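Local structure of Baccell_00875 (Bacteroides cellulosilyticus DSM 14838, 5NO8) at residues V387-A393 and Y437-D441; E394-V400 and N678-W682; V425-Q430 and V454-Y458; Y434-S438 and N450-V454. The protein is a polysaccharide lyase that probably removes the L-rhamnose caps joined to glucuronic acid on complex arabinogalactan proteins. All blocks are in the same frame, centred on the assembly; numbering follows the deposited sequence.

How the interactions relate
All four contacts lie on one side of the chain's centre, in the helical part of the protein. Interaction 2 is wholly buried and nearest that centre, about 18 Å away; interactions 1, 3 and 4, about 25 to 29 Å out, include partly exposed residues. Interactions 3 and 4 share helix 448-465 and V454, packing it against helix 412-429 and against the loop between those helices. Interaction 1 takes up the same loop at Y437 and S438 and ties it to the approach to helix 396-409, where interaction 2 starts. Chemistry differs: carboxylates meeting a loop in 1, tryptophan over glycine in 2, valine and leucine packing beside a tyrosine-glutamine bond in 3, threonine over a tyrosine face in 4.

Interaction 1: V387-A393 and Y437-D441; sequences VDRDEGA and YSSVD
D390 and E391 turn their carboxylates to the 437-441 loop and take up donors there. The hydroxyl of S438 donates through OG to D390 OD2, a very short bond in the model at 2.5 Å. The other oxygen, OD1, closes an Asx turn by accepting from G392 N at 3.3 Å, well above the carboxylate plane, and also receives a salt bridge from R395, so both oxygens of this buried carboxylate have partners.

E391 bends at its second torsion (chi2 -93°), and that kink lays the carboxylate over the backbone of S439 and V440. Its OE2 accepts from V440 N at 2.9 Å in a fairly straight bond (163°) that arrives from above the carboxylate plane. An alanine here would take away that acceptor, and V440 N would probably be left without its mate while S439 lost its cover. S439 OG is satisfied within its own loop, donating to D441 OD1. A water closes the other end of the contact, accepting from A393 N at 2.9 Å and donating to Y437 O at 2.7 Å.

The contact joins the loop entering helix 396-409 to the one between helices 412-429 and 448-465: E391 and V440 rest on F424 of helix 412-429, while A393 and S438 lean on N450 of helix 448-465.

Interaction 2: E394-V400 and N678-W682; sequences ERLGMGV and NDQDW
E394 O, at the entry to helix 396-409, is gripped by W682 NE1 at 2.8 Å, by G397 N of its own first turn and by a water. The tryptophan bond is bent (134°) but lies in the carbonyl plane, on a lone pair. W682 itself closes a type I beta turn, D679 to W682, and opens helix 682-692, so the contact fits the start of one helix against the start of the last, in a helical domain that is probably of the alpha/alpha-toroid kind known from other polysaccharide lyases.

With no side chain on G397, one face of the indole lies over G397 CA, which sits toward the rim, 3.5 Å from the centroid of the W682 six-membered ring, a CH-pi contact. At the far end of the ring V400 CG2 touches CH2. Were the indole cut back to an alanine, E394 O is likely to lose one of its donors and a gap to open over G397, beside W453 and W614, whose rings also meet it.

At the start of the segment, R395 bends at chi2 and chi3 to bring NH1 to N678 OD1 at 2.8 Å, again on a lone pair, in a bent bond (136°). E394 CB and D679 CB lie 3.4 Å apart, the two side chains running side by side with their carboxylate planes nearly perpendicular; the carboxylates have separate partners, a salt bridge to R447 for E394 and a hydrogen bond to the Y613 hydroxyl for D679. D681, salt-bridged to R345, brings OD2 to within 3.1 Å of M398 CG, and the methyl M398 CE ends 3.7 Å from N678 O.

Interaction 3: V425-Q430 and V454-Y458; sequences VRRKLQ and VAELY
V425 sits between V454, L457 and Y458, and the apolar part of the contact is built round its two branches. CG1 slides past V454 CG2 at 3.9 Å and also meets the phenol end of Y458; CG2 reaches L457 CD2 at 4.0 Å. L396 of helix 396-409 packs against V425, V454 and L457, extending this cluster to a third helix.

The polar part centres on the side-chain amide oxygen of Q430, OE1, carried across to Y458 by a chain extended beyond CG (chi2 -164°). Y458 OH donates to OE1 at 2.7 Å, and R426 NH1 reaches the same oxygen at 3.2 Å. The two donors come from opposite faces of the amide plane, each about 60° out of it. R426 NH1 also donates to T431 O, and Q430 NE2 to the hydroxyls of T436 and T477, which fixes the amide's rotation. V454 CG1 packs over a face of the Q430 amide, 3.6 Å from NE2.

The two helical segments run nearly antiparallel, at 153°, with axes 12.2 Å apart, a wide spacing bridged by Y458, Q430 and the valine and leucine side chains: an antiparallel helix pair joined by a long loop, consistent with an alpha/alpha-toroid domain.

Interaction 4: Y434-S438 and N450-V454; sequences YVTYS and NYMWV
The segment 434-438, without regular structure, passes alongside the helical turn 450-454, closest at T436 and Y451, whose CA atoms are 6.2 Å apart. The loop joining two consecutive, nearly antiparallel helices, 412-429 and 448-465, here folds back onto the second.

T436 stands over the ring of Y451: its CB lies 3.6 Å from the centroid and only 11° off the normal, a CH-pi contact over the ring's centre. On that same face T436 N comes down on Y451 OH, donating at 3.1 Å in a nearly straight bond (169°). The hydroxyl also bonds to N446 OD1, in the loop just before the helix, so it has partners on the 434-438 segment and ahead of the helix.

A chi1 of -58° sets T436 OG1 beside its own backbone N, over the ring face, where it donates to Y434 O at 3.0 Å and accepts from Q430 NE2. The same torsion sends the methyl CG2 the other way, against V454 CG2 at 3.7 Å. V435 CG1 lies alongside the phenol oxygen.

N450, the residue before Y451, approaches the loop through its amide: ND2 lies 3.7 Å from S438 CB and donates to a water at 2.7 Å, which in turn donates to T436 O.

Interaction 1: V387-A393 and Y437-D441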
loop_
_atom_site.group_PDB
_atom_site.type_symbol
_atom_site.label_atom_id
_atom_site.label_comp_id
_atom_site.label_asym_id
_atom_site.label_seq_id
_atom_site.Cartn_x
_atom_site.Cartn_y
_atom_site.Cartn_z
ATOM N N VAL A 387 10.492 -20.634 0.206
ATOM C CA VAL A 387 10.678 -20.229 1.608
ATOM C C VAL A 387 9.551 -19.277 2.084
ATOM O O VAL A 387 9.184 -19.277 3.261
ATOM C CB VAL A 387 12.094 -19.639 1.849
ATOM C CG1 VAL A 387 12.264 -18.273 1.186
ATOM C CG2 VAL A 387 12.412 -19.559 3.337
ATOM N N ASP A 388 8.980 -18.505 1.164
ATOM C CA ASP A 388 7.896 -17.586 1.512
ATOM C C ASP A 388 6.505 -18.239 1.552
ATOM O O ASP A 388 5.513 -17.547 1.815
ATOM C CB ASP A 388 7.918 -16.350 0.609
ATOM C CG ASP A 388 9.103 -15.420 0.902
ATOM O OD1 ASP A 388 9.405 -15.162 2.090
ATOM O OD2 ASP A 388 9.746 -14.955 -0.071
ATOM N N ARG A 389 6.429 -19.552 1.321
ATOM C CA ARG A 389 5.185 -20.304 1.431
ATOM C C ARG A 389 5.361 -21.476 2.409
ATOM O O ARG A 389 4.619 -22.467 2.347
ATOM C CB ARG A 389 4.750 -20.797 0.046
ATOM C CG ARG A 389 4.461 -19.664 -0.942
ATOM C CD ARG A 389 4.625 -20.077 -2.406
ATOM N NE ARG A 389 4.282 -18.948 -3.273
ATOM C CZ ARG A 389 5.069 -17.903 -3.531
ATOM N NH1 ARG A 389 6.312 -17.833 -3.024
ATOM N NH2 ARG A 389 4.618 -16.907 -4.314
ATOM N N ASP A 390 6.315 -21.333 3.332
ATOM C CA ASP A 390 6.648 -22.418 4.234
ATOM C C ASP A 390 5.870 -22.290 5.546
ATOM O O ASP A 390 4.993 -21.431 5.675
ATOM C CB ASP A 390 8.197 -22.559 4.382
ATOM C CG ASP A 390 8.857 -21.511 5.282
ATOM O OD1 ASP A 390 8.225 -20.640 5.938
ATOM O OD2 ASP A 390 10.115 -21.552 5.318
ATOM N N GLU A 391 6.195 -23.155 6.497
ATOM C CA GLU A 391 5.407 -23.378 7.706
ATOM C C GLU A 391 5.804 -22.509 8.908
ATOM O O GLU A 391 5.283 -22.703 10.018
ATOM C CB GLU A 391 5.461 -24.890 8.056
ATOM C CG GLU A 391 6.852 -25.433 8.379
ATOM C CD GLU A 391 7.592 -26.036 7.190
ATOM O OE1 GLU A 391 7.441 -25.547 6.030
ATOM O OE2 GLU A 391 8.367 -27.006 7.427
ATOM N N GLY A 392 6.710 -21.546 8.709
ATOM C CA GLY A 392 7.152 -20.652 9.773
ATOM C C GLY A 392 7.170 -19.213 9.298
ATOM O O GLY A 392 6.313 -18.805 8.488
ATOM N N ALA A 393 8.154 -18.453 9.776
ATOM C CA ALA A 393 8.361 -17.059 9.385
ATOM C C ALA A 393 7.080 -16.233 9.592
ATOM O O ALA A 393 6.523 -16.243 10.694
ATOM C CB ALA A 393 8.886 -16.968 7.948
ATOM N N TYR A 437 14.454 -21.162 12.738
ATOM C CA TYR A 437 14.261 -21.418 11.320
ATOM C C TYR A 437 12.777 -21.259 10.978
ATOM O O TYR A 437 11.946 -21.068 11.866
ATOM C CB TYR A 437 14.744 -22.824 10.982
ATOM C CG TYR A 437 16.236 -22.953 11.181
ATOM C CD1 TYR A 437 17.126 -22.471 10.209
ATOM C CD2 TYR A 437 16.761 -23.498 12.350
ATOM C CE1 TYR A 437 18.501 -22.558 10.393
ATOM C CE2 TYR A 437 18.132 -23.606 12.534
ATOM C CZ TYR A 437 18.996 -23.131 11.556
ATOM O OH TYR A 437 20.364 -23.210 11.735
ATOM N N SER A 438 12.466 -21.351 9.697
ATOM C CA SER A 438 11.091 -21.228 9.216
ATOM C C SER A 438 10.521 -22.549 8.669
ATOM O O SER A 438 9.344 -22.595 8.324
ATOM C CB SER A 438 11.027 -20.108 8.166
ATOM O OG SER A 438 11.669 -20.480 6.946
ATOM N N SER A 439 11.336 -23.613 8.560
ATOM C CA SER A 439 10.851 -24.922 8.135
ATOM C C SER A 439 11.496 -26.061 8.962
ATOM O O SER A 439 12.546 -25.863 9.597
ATOM C CB SER A 439 11.055 -25.123 6.628
ATOM O OG SER A 439 12.438 -25.079 6.289
ATOM N N VAL A 440 10.822 -27.213 8.976
ATOM C CA VAL A 440 11.194 -28.349 9.842
ATOM C C VAL A 440 12.546 -28.978 9.464
ATOM O O VAL A 440 13.244 -29.469 10.339
ATOM C CB VAL A 440 10.109 -29.443 9.914
ATOM C CG1 VAL A 440 8.794 -28.860 10.454
ATOM C CG2 VAL A 440 9.870 -30.119 8.563
ATOM N N ASP A 441 12.902 -28.951 8.185
ATOM C CA ASP A 441 14.264 -29.330 7.739
ATOM C C ASP A 441 15.405 -28.523 8.408
ATOM O O ASP A 441 16.508 -29.045 8.593
ATOM C CB ASP A 441 14.395 -29.226 6.205
ATOM C CG ASP A 441 14.006 -27.843 5.667
ATOM O OD1 ASP A 441 12.789 -27.615 5.477
ATOM O OD2 ASP A 441 14.902 -26.992 5.443
HETATM O O HOH W 1 10.123 -19.078 11.875
#

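Interaction 2: E394-V400 and N678-W682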
loop_
_atom_site.group_PDB
_atom_site.type_symbol
_atom_site.label_atom_id
_atom_site.label_comp_id
_atom_site.label_asym_id
_atom_site.label_seq_id
_atom_site.Cartn_x
_atom_site.Cartn_y
_atom_site.Cartn_z
ATOM N N GLU A 394 6.574 -15.571 8.554
ATOM C CA GLU A 394 5.426 -14.692 8.733
ATOM C C GLU A 394 4.151 -15.440 9.139
ATOM O O GLU A 394 3.199 -14.795 9.589
ATOM C CB GLU A 394 5.116 -13.924 7.436
ATOM C CG GLU A 394 6.017 -12.755 7.125
ATOM C CD GLU A 394 7.303 -13.109 6.394
ATOM O OE1 GLU A 394 7.699 -14.307 6.303
ATOM O OE2 GLU A 394 7.927 -12.145 5.899
ATOM N N ARG A 395 4.097 -16.755 8.926
ATOM C CA ARG A 395 2.930 -17.570 9.350
ATOM C C ARG A 395 2.745 -17.623 10.877
ATOM O O ARG A 395 1.657 -17.975 11.348
ATOM C CB ARG A 395 2.982 -18.989 8.783
ATOM C CG ARG A 395 2.393 -19.206 7.390
ATOM C CD ARG A 395 3.021 -18.348 6.313
ATOM N NE ARG A 395 4.433 -18.686 6.105
ATOM C CZ ARG A 395 5.286 -17.959 5.389
ATOM N NH1 ARG A 395 4.882 -16.839 4.768
ATOM N NH2 ARG A 395 6.559 -18.350 5.286
ATOM N N LEU A 396 3.771 -17.247 11.642
ATOM C CA LEU A 396 3.636 -16.955 13.084
ATOM C C LEU A 396 2.487 -16.011 13.452
ATOM O O LEU A 396 1.944 -16.111 14.550
ATOM C CB LEU A 396 4.937 -16.423 13.691
ATOM C CG LEU A 396 5.971 -17.464 14.166
ATOM C CD1 LEU A 396 5.500 -18.052 15.503
ATOM C CD2 LEU A 396 6.223 -18.578 13.165
ATOM N N GLY A 397 2.124 -15.093 12.547
ATOM C CA GLY A 397 1.034 -14.191 12.794
ATOM C C GLY A 397 -0.277 -14.886 13.082
ATOM O O GLY A 397 -1.060 -14.361 13.867
ATOM N N MET A 398 -0.514 -16.040 12.483
ATOM C CA MET A 398 -1.726 -16.836 12.796
ATOM C C MET A 398 -1.763 -17.258 14.264
ATOM O O MET A 398 -2.817 -17.165 14.916
ATOM C CB MET A 398 -1.865 -18.021 11.877
ATOM C CG MET A 398 -2.315 -17.572 10.482
ATOM S SD MET A 398 -2.609 -18.880 9.343
ATOM C CE MET A 398 -0.936 -19.116 8.723
ATOM N N GLY A 399 -0.609 -17.634 14.824
ATOM C CA GLY A 399 -0.568 -17.923 16.260
ATOM C C GLY A 399 -0.772 -16.695 17.120
ATOM O O GLY A 399 -1.481 -16.728 18.128
ATOM N N VAL A 400 -0.165 -15.579 16.749
ATOM C CA VAL A 400 -0.280 -14.376 17.541
ATOM C C VAL A 400 -1.750 -13.894 17.502
ATOM O O VAL A 400 -2.314 -13.484 18.527
ATOM C CB VAL A 400 0.707 -13.295 17.080
ATOM C CG1 VAL A 400 0.535 -12.019 17.874
ATOM C CG2 VAL A 400 2.147 -13.811 17.211
ATOM N N ASN A 678 -1.892 -16.490 3.238
ATOM C CA ASN A 678 -0.525 -16.725 3.589
ATOM C C ASN A 678 -0.233 -16.027 4.905
ATOM O O ASN A 678 -0.409 -16.634 5.969
ATOM C CB ASN A 678 0.371 -16.322 2.383
ATOM C CG ASN A 678 1.816 -16.676 2.595
ATOM O OD1 ASN A 678 2.265 -16.691 3.728
ATOM N ND2 ASN A 678 2.567 -16.966 1.500
ATOM N N ASP A 679 0.156 -14.759 4.869
ATOM C CA ASP A 679 0.683 -14.046 6.019
ATOM C C ASP A 679 -0.164 -12.855 6.532
ATOM O O ASP A 679 0.214 -12.177 7.480
ATOM C CB ASP A 679 2.158 -13.600 5.732
ATOM C CG ASP A 679 2.373 -12.946 4.354
ATOM O OD1 ASP A 679 1.569 -13.119 3.388
ATOM O OD2 ASP A 679 3.400 -12.213 4.245
ATOM N N GLN A 680 -1.307 -12.617 5.898
ATOM C CA GLN A 680 -2.143 -11.441 6.146
ATOM C C GLN A 680 -2.774 -11.366 7.525
ATOM O O GLN A 680 -3.280 -10.308 7.878
ATOM C CB GLN A 680 -3.273 -11.295 5.093
ATOM C CG GLN A 680 -4.395 -12.332 5.201
ATOM C CD GLN A 680 -3.914 -13.752 5.049
ATOM O OE1 GLN A 680 -4.203 -14.671 5.893
ATOM N NE2 GLN A 680 -3.189 -13.974 3.982
ATOM N N ASP A 681 -2.728 -12.434 8.307
ATOM C CA ASP A 681 -3.390 -12.398 9.618
ATOM C C ASP A 681 -2.723 -11.431 10.588
ATOM O O ASP A 681 -3.352 -10.974 11.537
ATOM C CB ASP A 681 -3.566 -13.804 10.154
ATOM C CG ASP A 681 -4.513 -14.596 9.285
ATOM O OD1 ASP A 681 -5.628 -14.086 9.009
ATOM O OD2 ASP A 681 -4.158 -15.685 8.812
ATOM N N TRP A 682 -1.474 -11.031 10.315
ATOM C CA TRP A 682 -0.906 -9.872 11.000
ATOM C C TRP A 682 -1.773 -8.602 10.966
ATOM O O TRP A 682 -1.717 -7.783 11.874
ATOM C CB TRP A 682 0.509 -9.524 10.460
ATOM C CG TRP A 682 1.541 -10.522 10.817
ATOM C CD1 TRP A 682 2.113 -11.429 9.994
ATOM C CD2 TRP A 682 2.130 -10.723 12.111
ATOM N NE1 TRP A 682 3.034 -12.189 10.681
ATOM C CE2 TRP A 682 3.052 -11.786 11.987
ATOM C CE3 TRP A 682 1.938 -10.136 13.361
ATOM C CZ2 TRP A 682 3.801 -12.269 13.081
ATOM C CZ3 TRP A 682 2.681 -10.622 14.460
ATOM C CH2 TRP A 682 3.619 -11.667 14.287
HETATM O O HOH W 2 0.459 -14.773 9.801
#

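Interaction 3: V425-Q430 and V454-Y458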
loop_
_atom_site.group_PDB
_atom_site.type_symbol
_atom_site.label_atom_id
_atom_site.label_comp_id
_atom_site.label_asym_id
_atom_site.label_seq_id
_atom_site.Cartn_x
_atom_site.Cartn_y
_atom_site.Cartn_z
ATOM N N VAL A 425 6.412 -24.882 17.180
ATOM C CA VAL A 425 7.408 -23.838 16.982
ATOM C C VAL A 425 8.699 -24.139 17.777
ATOM O O VAL A 425 9.817 -24.067 17.226
ATOM C CB VAL A 425 6.866 -22.451 17.361
ATOM C CG1 VAL A 425 7.948 -21.387 17.278
ATOM C CG2 VAL A 425 5.697 -22.087 16.439
ATOM N N ARG A 426 8.532 -24.412 19.064
ATOM C CA ARG A 426 9.673 -24.626 19.955
ATOM C C ARG A 426 10.496 -25.845 19.547
ATOM O O ARG A 426 11.728 -25.780 19.515
ATOM C CB ARG A 426 9.193 -24.743 21.413
ATOM C CG ARG A 426 10.280 -24.979 22.441
ATOM C CD ARG A 426 11.219 -23.793 22.615
ATOM N NE ARG A 426 12.433 -24.222 23.333
ATOM C CZ ARG A 426 13.687 -24.208 22.859
ATOM N NH1 ARG A 426 13.996 -23.715 21.652
ATOM N NH2 ARG A 426 14.671 -24.662 23.643
ATOM N N ARG A 427 9.821 -26.936 19.216
ATOM C CA ARG A 427 10.499 -28.202 18.946
ATOM C C ARG A 427 10.958 -28.348 17.508
ATOM O O ARG A 427 12.025 -28.895 17.282
ATOM C CB ARG A 427 9.608 -29.388 19.310
ATOM C CG ARG A 427 9.304 -29.482 20.788
ATOM C CD ARG A 427 8.245 -30.541 21.050
ATOM N NE ARG A 427 7.957 -30.632 22.481
ATOM C CZ ARG A 427 7.017 -31.401 23.031
ATOM N NH1 ARG A 427 6.214 -32.159 22.275
ATOM N NH2 ARG A 427 6.848 -31.374 24.354
ATOM N N LYS A 428 10.159 -27.888 16.539
ATOM C CA LYS A 428 10.470 -28.104 15.119
ATOM C C LYS A 428 11.124 -26.917 14.412
ATOM O O LYS A 428 11.923 -27.125 13.497
ATOM C CB LYS A 428 9.233 -28.524 14.347
ATOM C CG LYS A 428 8.590 -29.804 14.853
ATOM C CD LYS A 428 9.422 -31.029 14.465
ATOM C CE LYS A 428 8.669 -32.323 14.731
ATOM N NZ LYS A 428 8.375 -32.477 16.189
ATOM N N LEU A 429 10.768 -25.691 14.790
ATOM C CA LEU A 429 11.345 -24.503 14.156
ATOM C C LEU A 429 12.551 -23.927 14.878
ATOM O O LEU A 429 13.284 -23.117 14.293
ATOM C CB LEU A 429 10.295 -23.398 13.979
ATOM C CG LEU A 429 9.095 -23.734 13.106
ATOM C CD1 LEU A 429 8.245 -22.478 12.970
ATOM C CD2 LEU A 429 9.474 -24.290 11.741
ATOM N N GLN A 430 12.752 -24.296 16.142
ATOM C CA GLN A 430 13.893 -23.807 16.883
ATOM C C GLN A 430 14.860 -24.964 17.211
ATOM O O GLN A 430 14.463 -26.129 17.225
ATOM C CB GLN A 430 13.448 -23.091 18.143
ATOM C CG GLN A 430 12.766 -21.745 17.912
ATOM C CD GLN A 430 12.696 -20.929 19.190
ATOM O OE1 GLN A 430 12.228 -21.422 20.217
ATOM N NE2 GLN A 430 13.190 -19.695 19.151
ATOM N N VAL A 454 8.488 -15.190 16.607
ATOM C CA VAL A 454 8.538 -16.303 17.549
ATOM C C VAL A 454 8.521 -15.804 18.989
ATOM O O VAL A 454 7.794 -16.344 19.806
ATOM C CB VAL A 454 9.752 -17.228 17.297
ATOM C CG1 VAL A 454 9.949 -18.203 18.469
ATOM C CG2 VAL A 454 9.533 -18.004 16.028
ATOM N N ALA A 455 9.314 -14.789 19.309
ATOM C CA ALA A 455 9.331 -14.215 20.648
ATOM C C ALA A 455 7.997 -13.612 21.049
ATOM O O ALA A 455 7.530 -13.791 22.181
ATOM C CB ALA A 455 10.398 -13.157 20.754
ATOM N N GLU A 456 7.379 -12.890 20.122
ATOM C CA GLU A 456 6.050 -12.358 20.366
ATOM C C GLU A 456 5.129 -13.496 20.729
ATOM O O GLU A 456 4.437 -13.401 21.730
ATOM C CB GLU A 456 5.499 -11.611 19.145
ATOM C CG GLU A 456 4.012 -11.269 19.253
ATOM C CD GLU A 456 3.663 -9.801 19.384
ATOM O OE1 GLU A 456 4.471 -8.904 19.029
ATOM O OE2 GLU A 456 2.510 -9.534 19.824
ATOM N N LEU A 457 5.127 -14.566 19.948
ATOM C CA LEU A 457 4.253 -15.699 20.239
ATOM C C LEU A 457 4.462 -16.183 21.675
ATOM O O LEU A 457 3.493 -16.360 22.433
ATOM C CB LEU A 457 4.427 -16.848 19.256
ATOM C CG LEU A 457 3.636 -18.116 19.587
ATOM C CD1 LEU A 457 2.130 -17.908 19.413
ATOM C CD2 LEU A 457 4.076 -19.306 18.785
ATOM N N TYR A 458 5.725 -16.373 22.059
ATOM C CA TYR A 458 6.006 -16.916 23.396
ATOM C C TYR A 458 5.545 -15.990 24.505
ATOM O O TYR A 458 4.898 -16.450 25.448
ATOM C CB TYR A 458 7.503 -17.295 23.554
ATOM C CG TYR A 458 8.016 -18.417 22.683
ATOM C CD1 TYR A 458 7.196 -19.414 22.190
ATOM C CD2 TYR A 458 9.382 -18.508 22.386
ATOM C CE1 TYR A 458 7.696 -20.446 21.409
ATOM C CE2 TYR A 458 9.891 -19.533 21.622
ATOM C CZ TYR A 458 9.064 -20.497 21.136
ATOM O OH TYR A 458 9.564 -21.510 20.368
#

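Interaction 4: Y434-S438 and N450-V454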
loop_
_atom_site.group_PDB
_atom_site.type_symbol
_atom_site.label_atom_id
_atom_site.label_comp_id
_atom_site.label_asym_id
_atom_site.label_seq_id
_atom_site.Cartn_x
_atom_site.Cartn_y
_atom_site.Cartn_z
ATOM N N TYR A 434 17.831 -21.961 20.667
ATOM C CA TYR A 434 16.943 -20.858 20.223
ATOM C C TYR A 434 17.301 -20.232 18.868
ATOM O O TYR A 434 16.760 -19.179 18.500
ATOM C CB TYR A 434 16.775 -19.770 21.297
ATOM C CG TYR A 434 16.175 -20.279 22.576
ATOM C CD1 TYR A 434 14.787 -20.385 22.727
ATOM C CD2 TYR A 434 16.990 -20.665 23.649
ATOM C CE1 TYR A 434 14.229 -20.862 23.909
ATOM C CE2 TYR A 434 16.444 -21.128 24.840
ATOM C CZ TYR A 434 15.071 -21.230 24.973
ATOM O OH TYR A 434 14.544 -21.697 26.159
ATOM N N VAL A 435 18.182 -20.883 18.116
ATOM C CA VAL A 435 18.354 -20.539 16.722
ATOM C C VAL A 435 17.031 -20.918 16.052
ATOM O O VAL A 435 16.480 -22.004 16.292
ATOM C CB VAL A 435 19.568 -21.241 16.079
ATOM C CG1 VAL A 435 19.577 -21.026 14.568
ATOM C CG2 VAL A 435 20.874 -20.736 16.716
ATOM N N THR A 436 16.547 -20.013 15.208
ATOM C CA THR A 436 15.159 -20.039 14.735
ATOM C C THR A 436 15.094 -20.111 13.218
ATOM O O THR A 436 15.617 -19.245 12.509
ATOM C CB THR A 436 14.408 -18.792 15.250
ATOM O OG1 THR A 436 14.470 -18.765 16.677
ATOM C CG2 THR A 436 12.948 -18.785 14.803
ATOM N N TYR A 437 14.454 -21.162 12.738
ATOM C CA TYR A 437 14.261 -21.418 11.320
ATOM C C TYR A 437 12.777 -21.259 10.978
ATOM O O TYR A 437 11.946 -21.068 11.866
ATOM C CB TYR A 437 14.744 -22.824 10.982
ATOM C CG TYR A 437 16.236 -22.953 11.181
ATOM C CD1 TYR A 437 17.126 -22.471 10.209
ATOM C CD2 TYR A 437 16.761 -23.498 12.350
ATOM C CE1 TYR A 437 18.501 -22.558 10.393
ATOM C CE2 TYR A 437 18.132 -23.606 12.534
ATOM C CZ TYR A 437 18.996 -23.131 11.556
ATOM O OH TYR A 437 20.364 -23.210 11.735
ATOM N N SER A 438 12.466 -21.351 9.697
ATOM C CA SER A 438 11.091 -21.228 9.216
ATOM C C SER A 438 10.521 -22.549 8.669
ATOM O O SER A 438 9.344 -22.595 8.324
ATOM C CB SER A 438 11.027 -20.108 8.166
ATOM O OG SER A 438 11.669 -20.480 6.946
ATOM N N ASN A 450 12.352 -13.474 11.716
ATOM C CA ASN A 450 11.600 -14.609 12.220
ATOM C C ASN A 450 11.658 -14.697 13.739
ATOM O O ASN A 450 10.704 -15.179 14.356
ATOM C CB ASN A 450 12.092 -15.924 11.608
ATOM C CG ASN A 450 11.923 -15.979 10.103
ATOM O OD1 ASN A 450 11.226 -15.149 9.501
ATOM N ND2 ASN A 450 12.541 -16.981 9.483
ATOM N N TYR A 451 12.743 -14.208 14.339
ATOM C CA TYR A 451 12.942 -14.293 15.795
ATOM C C TYR A 451 11.978 -13.412 16.585
ATOM O O TYR A 451 11.576 -13.764 17.701
ATOM C CB TYR A 451 14.360 -13.867 16.167
ATOM C CG TYR A 451 15.427 -14.851 15.742
ATOM C CD1 TYR A 451 15.768 -15.001 14.395
ATOM C CD2 TYR A 451 16.101 -15.636 16.693
ATOM C CE1 TYR A 451 16.738 -15.901 13.997
ATOM C CE2 TYR A 451 17.087 -16.540 16.307
ATOM C CZ TYR A 451 17.403 -16.670 14.958
ATOM O OH TYR A 451 18.365 -17.561 14.546
ATOM N N MET A 452 11.665 -12.234 16.042
ATOM C CA MET A 452 10.761 -11.294 16.719
ATOM C C MET A 452 9.374 -11.877 16.850
ATOM O O MET A 452 8.712 -11.677 17.861
ATOM C CB MET A 452 10.649 -9.984 15.956
ATOM C CG MET A 452 11.954 -9.230 15.766
ATOM S SD MET A 452 12.919 -9.062 17.297
ATOM C CE MET A 452 13.955 -10.511 17.235
ATOM N N TRP A 453 8.947 -12.570 15.805
ATOM C CA TRP A 453 7.586 -13.105 15.726
ATOM C C TRP A 453 7.452 -14.344 16.598
ATOM O O TRP A 453 6.441 -14.514 17.278
ATOM C CB TRP A 453 7.212 -13.402 14.283
ATOM C CG TRP A 453 7.299 -12.190 13.390
ATOM C CD1 TRP A 453 7.001 -10.888 13.721
ATOM C CD2 TRP A 453 7.732 -12.172 12.030
ATOM N NE1 TRP A 453 7.209 -10.075 12.641
ATOM C CE2 TRP A 453 7.661 -10.836 11.590
ATOM C CE3 TRP A 453 8.164 -13.160 11.136
ATOM C CZ2 TRP A 453 8.006 -10.457 10.282
ATOM C CZ3 TRP A 453 8.520 -12.786 9.845
ATOM C CH2 TRP A 453 8.427 -11.441 9.429
ATOM N N VAL A 454 8.488 -15.190 16.607
ATOM C CA VAL A 454 8.538 -16.303 17.549
ATOM C C VAL A 454 8.521 -15.804 18.989
ATOM O O VAL A 454 7.794 -16.344 19.806
ATOM C CB VAL A 454 9.752 -17.228 17.297
ATOM C CG1 VAL A 454 9.949 -18.203 18.469
ATOM C CG2 VAL A 454 9.533 -18.004 16.028
HETATM O O HOH W 3 14.970 -18.098 10.069
#